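Local structure of NOL1/NOP2/sun family protein (Enterococcus faecium, 3M4X) at residues 40-45 / 67-72; 99-104 / 121-126. The protein probably transfers a methyl group from S-adenosylmethionine to carbon 5 of a cytosine in 16S ribosomal RNA. One frame throughout, in Å; residues are numbered along the deposited sequence.

Contacts 1 and 2 follow one another along the chain, with their centres about 11 Å apart, and meet along helices 95-101 and 118-127. The loop-and-strand pair of contact 1 belongs to the N-terminal domain, while contact 2 lies in the Rossmann-like methyltransferase domain. R41 NH1 packs 3.6 Å from Q122 CB, and S67 CB comes 3.7 Å from T99 OG1, so each segment of contact 2 is touched from contact 1. Q90 joins the two by hydrogen bonding to both R41 and Q122. The loop leading into helix 118-127 from strand 108-111 is, as in related methyltransferases, probably part of the S-adenosylmethionine site.

Contact 1: residues 40-45 / 67-72; sequences FRWNPL and SNEGFL
W42 lays its five-membered ring against E69, whose CB sits over one face, 3.8 Å from the ring centroid, in a CH-pi contact. CG of W42 lies between its backbone N and carbonyl carbon (chi1 61°), a setting that folds the indole back over the 67-72 segment. There W42 CD1 also reaches F71 CE1 at 3.4 Å, the two rings inclined by 40°. F40 meets F71 differently: F71 CB stands over the F40 ring face, offset toward the rim, its CH-pi distance to the centroid being 4.0 Å. Backbone bonds set this aromatic cluster in place. F40 and F71 form an antiparallel hydrogen-bonded pair (F71 N to F40 O 2.9 Å, F40 N to F71 O 3.1 Å), and beyond the R41-G70 non-hydrogen-bonded pair, W42 N donates to E69 O. The type I turn S67-G70 and the ST turn from S67 OG to E69 N shape the approach to strand 70-72, an outer strand of a three-stranded sheet. Helix 49-56 packs against W42 and F71, and H57 stacks on F40. R41 NE bonds to Q90, while R41 NH1 and E69 OE1, 4.8 Å apart, share a water that also donates to W42 O. Arginine and glutamate therefore interact through that water, without a direct salt bridge, and their opposite charges probably help polarise it.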
ATOM      1  N   PHE A  40       1.163  -6.966  11.361  1.00 34.73           N
ATOM      2  CA  PHE A  40       0.281  -5.931  10.854  1.00 33.87           C
ATOM      3  C   PHE A  40       0.832  -4.602  11.302  1.00 32.30           C
ATOM      4  O   PHE A  40       1.734  -4.559  12.122  1.00 34.35           O
ATOM      5  CB  PHE A  40      -1.156  -6.115  11.369  1.00 36.87           C
ATOM      6  CG  PHE A  40      -1.302  -5.961  12.861  1.00 31.39           C
ATOM      7  CD1 PHE A  40      -1.727  -4.764  13.407  1.00 32.25           C
ATOM      8  CD2 PHE A  40      -1.035  -7.027  13.715  1.00 37.05           C
ATOM      9  CE1 PHE A  40      -1.883  -4.624  14.785  1.00 33.61           C
ATOM     10  CE2 PHE A  40      -1.180  -6.898  15.097  1.00 36.18           C
ATOM     11  CZ  PHE A  40      -1.603  -5.697  15.629  1.00 37.53           C
ATOM     12  N   ARG A  41       0.293  -3.524  10.745  1.00 31.99           N
ATOM     13  CA  ARG A  41       0.698  -2.168  11.100  1.00 34.81           C
ATOM     14  C   ARG A  41      -0.485  -1.314  11.538  1.00 32.45           C
ATOM     15  O   ARG A  41      -1.608  -1.478  11.054  1.00 26.96           O
ATOM     16  CB  ARG A  41       1.376  -1.473   9.913  1.00 39.00           C
ATOM     17  CG  ARG A  41       2.808  -1.895   9.643  1.00 38.86           C
ATOM     18  CD  ARG A  41       3.360  -1.151   8.429  1.00 39.21           C
ATOM     19  NE  ARG A  41       2.796  -1.709   7.216  1.00 40.53           N
ATOM     20  CZ  ARG A  41       1.883  -1.119   6.453  1.00 32.94           C
ATOM     21  NH1 ARG A  41       1.430   0.089   6.731  1.00 27.94           N
ATOM     22  NH2 ARG A  41       1.437  -1.749   5.384  1.00 28.07           N
ATOM     23  N   TRP A  42      -0.216  -0.402  12.465  1.00 31.22           N
ATOM     24  CA  TRP A  42      -1.161   0.642  12.787  1.00 32.38           C
ATOM     25  C   TRP A  42      -0.981   1.810  11.812  1.00 33.78           C
ATOM     26  O   TRP A  42      -0.028   1.846  11.017  1.00 33.20           O
ATOM     27  CB  TRP A  42      -1.045   1.081  14.264  1.00 25.45           C
ATOM     28  CG  TRP A  42       0.285   1.645  14.666  1.00 27.70           C
ATOM     29  CD1 TRP A  42       1.384   0.943  15.093  1.00 31.95           C
ATOM     30  CD2 TRP A  42       0.656   3.026  14.699  1.00 31.23           C
ATOM     31  NE1 TRP A  42       2.409   1.809  15.391  1.00 32.60           N
ATOM     32  CE2 TRP A  42       1.992   3.091  15.149  1.00 32.50           C
ATOM     33  CE3 TRP A  42      -0.019   4.219  14.400  1.00 26.21           C
ATOM     34  CZ2 TRP A  42       2.669   4.296  15.305  1.00 35.59           C
ATOM     35  CZ3 TRP A  42       0.655   5.414  14.555  1.00 29.81           C
ATOM     36  CH2 TRP A  42       1.985   5.447  15.005  1.00 33.69           C
ATOM     37  N   ASN A  43      -1.908   2.760  11.880  1.00 28.31           N
ATOM     38  CA  ASN A  43      -2.064   3.767  10.849  1.00 25.02           C
ATOM     39  C   ASN A  43      -1.964   5.191  11.405  1.00 28.86           C
ATOM     40  O   ASN A  43      -2.893   5.675  12.052  1.00 32.34           O
ATOM     41  CB  ASN A  43      -3.406   3.549  10.136  1.00 27.11           C
ATOM     42  CG  ASN A  43      -3.547   4.407   8.900  1.00 23.90           C
ATOM     43  OD1 ASN A  43      -2.725   5.275   8.660  1.00 26.41           O
ATOM     44  ND2 ASN A  43      -4.593   4.174   8.120  1.00 22.54           N
ATOM     45  N   PRO A  44      -0.822   5.853  11.163  1.00 28.54           N
ATOM     46  CA  PRO A  44      -0.554   7.225  11.616  1.00 30.07           C
ATOM     47  C   PRO A  44      -1.430   8.241  10.889  1.00 34.07           C
ATOM     48  O   PRO A  44      -1.509   9.391  11.313  1.00 32.97           O
ATOM     49  CB  PRO A  44       0.911   7.465  11.232  1.00 34.29           C
ATOM     50  CG  PRO A  44       1.442   6.141  10.741  1.00 31.54           C
ATOM     51  CD  PRO A  44       0.293   5.279  10.380  1.00 27.34           C
ATOM     52  N   LEU A  45      -2.072   7.828   9.802  1.00 35.25           N
ATOM     53  CA  LEU A  45      -3.029   8.701   9.126  1.00 33.40           C
ATOM     54  C   LEU A  45      -4.332   8.874   9.914  1.00 36.77           C
ATOM     55  O   LEU A  45      -5.066   9.844   9.701  1.00 36.53           O
ATOM     56  CB  LEU A  45      -3.333   8.184   7.721  1.00 29.14           C
ATOM     57  CG  LEU A  45      -2.109   8.047   6.804  1.00 31.54           C
ATOM     58  CD1 LEU A  45      -2.500   7.412   5.484  1.00 17.19           C
ATOM     59  CD2 LEU A  45      -1.424   9.405   6.578  1.00 22.16           C
ATOM     60  N   SER A  67       9.472  -2.376  10.816  1.00 34.23           N
ATOM     61  CA  SER A  67       8.747  -1.114  10.650  1.00 37.07           C
ATOM     62  C   SER A  67       8.390  -0.456  11.973  1.00 40.67           C
ATOM     63  O   SER A  67       7.940  -1.113  12.895  1.00 38.23           O
ATOM     64  CB  SER A  67       7.471  -1.295   9.814  1.00 32.48           C
ATOM     65  OG  SER A  67       6.555  -0.236  10.074  1.00 27.67           O
ATOM     66  N   ASN A  68       8.579   0.857  12.017  1.00 48.74           N
ATOM     67  CA  ASN A  68       8.185   1.741  13.114  1.00 45.18           C
ATOM     68  C   ASN A  68       6.746   1.591  13.595  1.00 36.88           C
ATOM     69  O   ASN A  68       6.415   2.010  14.702  1.00 33.64           O
ATOM     70  CB  ASN A  68       8.332   3.188  12.633  1.00 49.30           C
ATOM     71  CG  ASN A  68       9.392   3.942  13.380  1.00 61.23           C
ATOM     72  OD1 ASN A  68      10.223   4.616  12.778  1.00 65.05           O
ATOM     73  ND2 ASN A  68       9.375   3.837  14.705  1.00 67.96           N
ATOM     74  N   GLU A  69       5.891   1.034  12.747  1.00 31.88           N
ATOM     75  CA  GLU A  69       4.452   0.986  13.020  1.00 33.96           C
ATOM     76  C   GLU A  69       3.928  -0.445  12.991  1.00 32.82           C
ATOM     77  O   GLU A  69       2.723  -0.681  12.917  1.00 34.07           O
ATOM     78  CB  GLU A  69       3.722   1.859  11.995  1.00 33.76           C
ATOM     79  CG  GLU A  69       4.324   3.272  11.898  1.00 38.62           C
ATOM     80  CD  GLU A  69       4.256   3.876  10.500  1.00 47.72           C
ATOM     81  OE1 GLU A  69       3.908   3.158   9.533  1.00 46.42           O
ATOM     82  OE2 GLU A  69       4.559   5.080  10.369  1.00 52.99           O
ATOM     83  N   GLY A  70       4.855  -1.395  13.035  1.00 31.90           N
ATOM     84  CA  GLY A  70       4.524  -2.801  12.927  1.00 32.29           C
ATOM     85  C   GLY A  70       4.465  -3.524  14.267  1.00 34.88           C
ATOM     86  O   GLY A  70       5.172  -3.190  15.221  1.00 33.09           O
ATOM     87  N   PHE A  71       3.607  -4.534  14.307  1.00 37.37           N
ATOM     88  CA  PHE A  71       3.413  -5.400  15.454  1.00 36.65           C
ATOM     89  C   PHE A  71       3.420  -6.836  14.952  1.00 32.39           C
ATOM     90  O   PHE A  71       2.983  -7.112  13.834  1.00 29.07           O
ATOM     91  CB  PHE A  71       2.045  -5.138  16.095  1.00 35.98           C
ATOM     92  CG  PHE A  71       1.958  -3.848  16.853  1.00 38.45           C
ATOM     93  CD1 PHE A  71       1.041  -2.878  16.484  1.00 33.77           C
ATOM     94  CD2 PHE A  71       2.782  -3.610  17.940  1.00 40.29           C
ATOM     95  CE1 PHE A  71       0.948  -1.690  17.186  1.00 37.68           C
ATOM     96  CE2 PHE A  71       2.697  -2.424  18.649  1.00 41.76           C
ATOM     97  CZ  PHE A  71       1.776  -1.459  18.272  1.00 38.90           C
ATOM     98  N   LEU A  72       3.879  -7.758  15.786  1.00 38.56           N
ATOM     99  CA  LEU A  72       3.746  -9.170  15.463  1.00 41.73           C
ATOM    100  C   LEU A  72       2.352  -9.634  15.854  1.00 47.56           C
ATOM    101  O   LEU A  72       1.893  -9.398  16.978  1.00 43.40           O
ATOM    102  CB  LEU A  72       4.796 -10.000  16.197  1.00 38.92           C
ATOM    103  CG  LEU A  72       6.232  -9.707  15.768  1.00 47.16           C
ATOM    104  CD1 LEU A  72       7.183 -10.715  16.419  1.00 48.07           C
ATOM    105  CD2 LEU A  72       6.362  -9.738  14.250  1.00 38.73           C
TER
HETATM  106  O   HOH W   1       1.663   1.892   8.847  1.00 39.14           O
HETATM  107  O   HOH W   2       5.087   1.405  16.950  1.00 44.23           O

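Contact 2: residues 99-104 / 121-126; sequences TAAAAK and TQLAAQ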
ATOM      1  N   THR A  99       9.738   0.274   4.381  1.00 31.59           N
ATOM      2  CA  THR A  99      10.629   0.990   5.281  1.00 33.46           C
ATOM      3  C   THR A  99      11.869   1.494   4.536  1.00 32.04           C
ATOM      4  O   THR A  99      12.273   2.643   4.704  1.00 32.34           O
ATOM      5  CB  THR A  99      11.002   0.124   6.482  1.00 35.43           C
ATOM      6  OG1 THR A  99       9.816  -0.125   7.245  1.00 34.48           O
ATOM      7  CG2 THR A  99      12.034   0.823   7.356  1.00 33.83           C
ATOM      8  N   ALA A 100      12.453   0.637   3.703  1.00 32.75           N
ATOM      9  CA  ALA A 100      13.598   1.022   2.870  1.00 35.55           C
ATOM     10  C   ALA A 100      13.272   2.229   2.000  1.00 33.96           C
ATOM     11  O   ALA A 100      14.102   3.116   1.815  1.00 32.67           O
ATOM     12  CB  ALA A 100      14.022  -0.132   1.992  1.00 35.20           C
ATOM     13  N   ALA A 101      12.050   2.251   1.484  1.00 36.05           N
ATOM     14  CA  ALA A 101      11.621   3.279   0.548  1.00 32.47           C
ATOM     15  C   ALA A 101      11.628   4.667   1.158  1.00 34.13           C
ATOM     16  O   ALA A 101      11.938   5.637   0.472  1.00 37.20           O
ATOM     17  CB  ALA A 101      10.239   2.947  -0.023  1.00 28.94           C
ATOM     18  N   ALA A 102      11.287   4.757   2.442  1.00 32.74           N
ATOM     19  CA  ALA A 102      11.216   6.044   3.148  1.00 33.67           C
ATOM     20  C   ALA A 102      10.734   7.208   2.267  1.00 32.47           C
ATOM     21  O   ALA A 102      11.454   8.186   2.043  1.00 28.49           O
ATOM     22  CB  ALA A 102      12.548   6.379   3.787  1.00 36.20           C
ATOM     23  N   ALA A 103       9.505   7.093   1.781  1.00 24.24           N
ATOM     24  CA  ALA A 103       8.862   8.175   1.055  1.00 25.01           C
ATOM     25  C   ALA A 103       8.756   9.405   1.959  1.00 35.66           C
ATOM     26  O   ALA A 103       8.634   9.291   3.174  1.00 32.35           O
ATOM     27  CB  ALA A 103       7.488   7.737   0.609  1.00 20.40           C
ATOM     28  N   LYS A 104       8.788  10.585   1.359  1.00 42.40           N
ATOM     29  CA  LYS A 104       8.687  11.816   2.123  1.00 35.71           C
ATOM     30  C   LYS A 104       7.419  12.567   1.744  1.00 34.38           C
ATOM     31  O   LYS A 104       7.001  12.541   0.587  1.00 36.80           O
ATOM     32  CB  LYS A 104       9.910  12.698   1.872  1.00 39.84           C
ATOM     33  CG  LYS A 104      11.240  12.078   2.312  1.00 44.80           C
ATOM     34  CD  LYS A 104      12.424  12.840   1.716  1.00 56.84           C
ATOM     35  CE  LYS A 104      12.342  14.341   2.003  1.00 68.06           C
ATOM     36  NZ  LYS A 104      13.370  15.133   1.242  1.00 72.03           N
ATOM     37  N   THR A 121       0.597   1.251   1.190  1.00 33.13           N
ATOM     38  CA  THR A 121      -0.078   1.638   2.400  1.00 26.56           C
ATOM     39  C   THR A 121       0.959   2.151   3.410  1.00 27.61           C
ATOM     40  O   THR A 121       0.717   3.130   4.103  1.00 25.61           O
ATOM     41  CB  THR A 121      -0.946   0.437   2.870  1.00 41.10           C
ATOM     42  OG1 THR A 121      -2.338   0.790   2.812  1.00 45.30           O
ATOM     43  CG2 THR A 121      -0.549  -0.051   4.224  1.00 31.74           C
ATOM     44  N   GLN A 122       2.151   1.555   3.440  1.00 26.59           N
ATOM     45  CA  GLN A 122       3.198   2.156   4.270  1.00 33.88           C
ATOM     46  C   GLN A 122       3.777   3.450   3.673  1.00 31.35           C
ATOM     47  O   GLN A 122       4.176   4.360   4.411  1.00 28.45           O
ATOM     48  CB  GLN A 122       4.289   1.154   4.753  1.00 39.56           C
ATOM     49  CG  GLN A 122       4.917   0.277   3.719  1.00 48.49           C
ATOM     50  CD  GLN A 122       5.585  -0.998   4.301  1.00 43.01           C
ATOM     51  OE1 GLN A 122       5.624  -2.037   3.627  1.00 36.49           O
ATOM     52  NE2 GLN A 122       6.135  -0.909   5.534  1.00 32.31           N
ATOM     53  N   LEU A 123       3.782   3.559   2.353  1.00 29.82           N
ATOM     54  CA  LEU A 123       4.246   4.791   1.709  1.00 25.39           C
ATOM     55  C   LEU A 123       3.320   5.946   2.050  1.00 24.46           C
ATOM     56  O   LEU A 123       3.754   7.048   2.390  1.00 29.97           O
ATOM     57  CB  LEU A 123       4.289   4.616   0.190  1.00 25.50           C
ATOM     58  CG  LEU A 123       5.282   3.590  -0.376  1.00 26.13           C
ATOM     59  CD1 LEU A 123       5.033   3.387  -1.872  1.00 23.14           C
ATOM     60  CD2 LEU A 123       6.713   4.043  -0.126  1.00 21.64           C
ATOM     61  N   ALA A 124       2.030   5.692   1.928  1.00 23.65           N
ATOM     62  CA  ALA A 124       1.034   6.694   2.218  1.00 23.15           C
ATOM     63  C   ALA A 124       1.126   7.145   3.678  1.00 30.95           C
ATOM     64  O   ALA A 124       0.950   8.329   3.974  1.00 36.11           O
ATOM     65  CB  ALA A 124      -0.332   6.151   1.911  1.00 27.97           C
ATOM     66  N   ALA A 125       1.401   6.215   4.589  1.00 26.31           N
ATOM     67  CA  ALA A 125       1.543   6.578   6.002  1.00 31.11           C
ATOM     68  C   ALA A 125       2.722   7.520   6.131  1.00 35.50           C
ATOM     69  O   ALA A 125       2.691   8.462   6.916  1.00 34.96           O
ATOM     70  CB  ALA A 125       1.746   5.322   6.895  1.00 29.41           C
ATOM     71  N   GLN A 126       3.764   7.261   5.340  1.00 31.99           N
ATOM     72  CA  GLN A 126       4.976   8.066   5.380  1.00 25.11           C
ATOM     73  C   GLN A 126       4.732   9.479   4.824  1.00 33.70           C
ATOM     74  O   GLN A 126       5.322  10.458   5.287  1.00 33.28           O
ATOM     75  CB  GLN A 126       6.082   7.380   4.582  1.00 27.22           C
ATOM     76  CG  GLN A 126       6.795   6.219   5.297  1.00 25.59           C
ATOM     77  CD  GLN A 126       7.569   5.324   4.316  1.00 29.56           C
ATOM     78  OE1 GLN A 126       7.448   5.467   3.096  1.00 27.91           O
ATOM     79  NE2 GLN A 126       8.371   4.410   4.849  1.00 26.67           N
TER
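Q126 leaves its helix with CG beside the backbone N, opposite the carbonyl carbon (chi1 -79°), and then runs extended (chi2 163°), which carries its amide across to the end of helix 95-101. L123, one turn earlier, takes a similar first torsion and sends CD2 the same way. Q126 OE1 accepts from A103 N at 2.9 Å. This bond is bent, 139° at the hydrogen, and the donor stands well above the amide plane, away from the lone-pair directions. A103 CB lies 3.4 Å from Q126 OE1, while Q126 NE2 approaches A102 CA and donates to G98 O, so the amide is held at both its polar atoms, which is consistent with this orientation of the amide. A102, with positive phi, is where the chain departs from the helix, and the turn brings A103 N round to face the glutamine. The chain then runs on into strand 108-111, and helix 118-127 connects that strand to its parallel neighbour 132-136: a beta-alpha-beta unit of the Rossmann-like fold, against which helix 95-101 is fixed here. Beside the polar bond, L123 CD2 packs against two methyls, 3.7 Å from A101 CB and 3.8 Å from A103 CB. At the other end of the contact, Q122 and T99 cross at about a right angle, Q122 NE2 and T99 OG1 4.1 Å apart without bonding; T99 OG1 hydrogen-bonds Y66 O, whereas Q122 OE1 accepts from Q90 NE2.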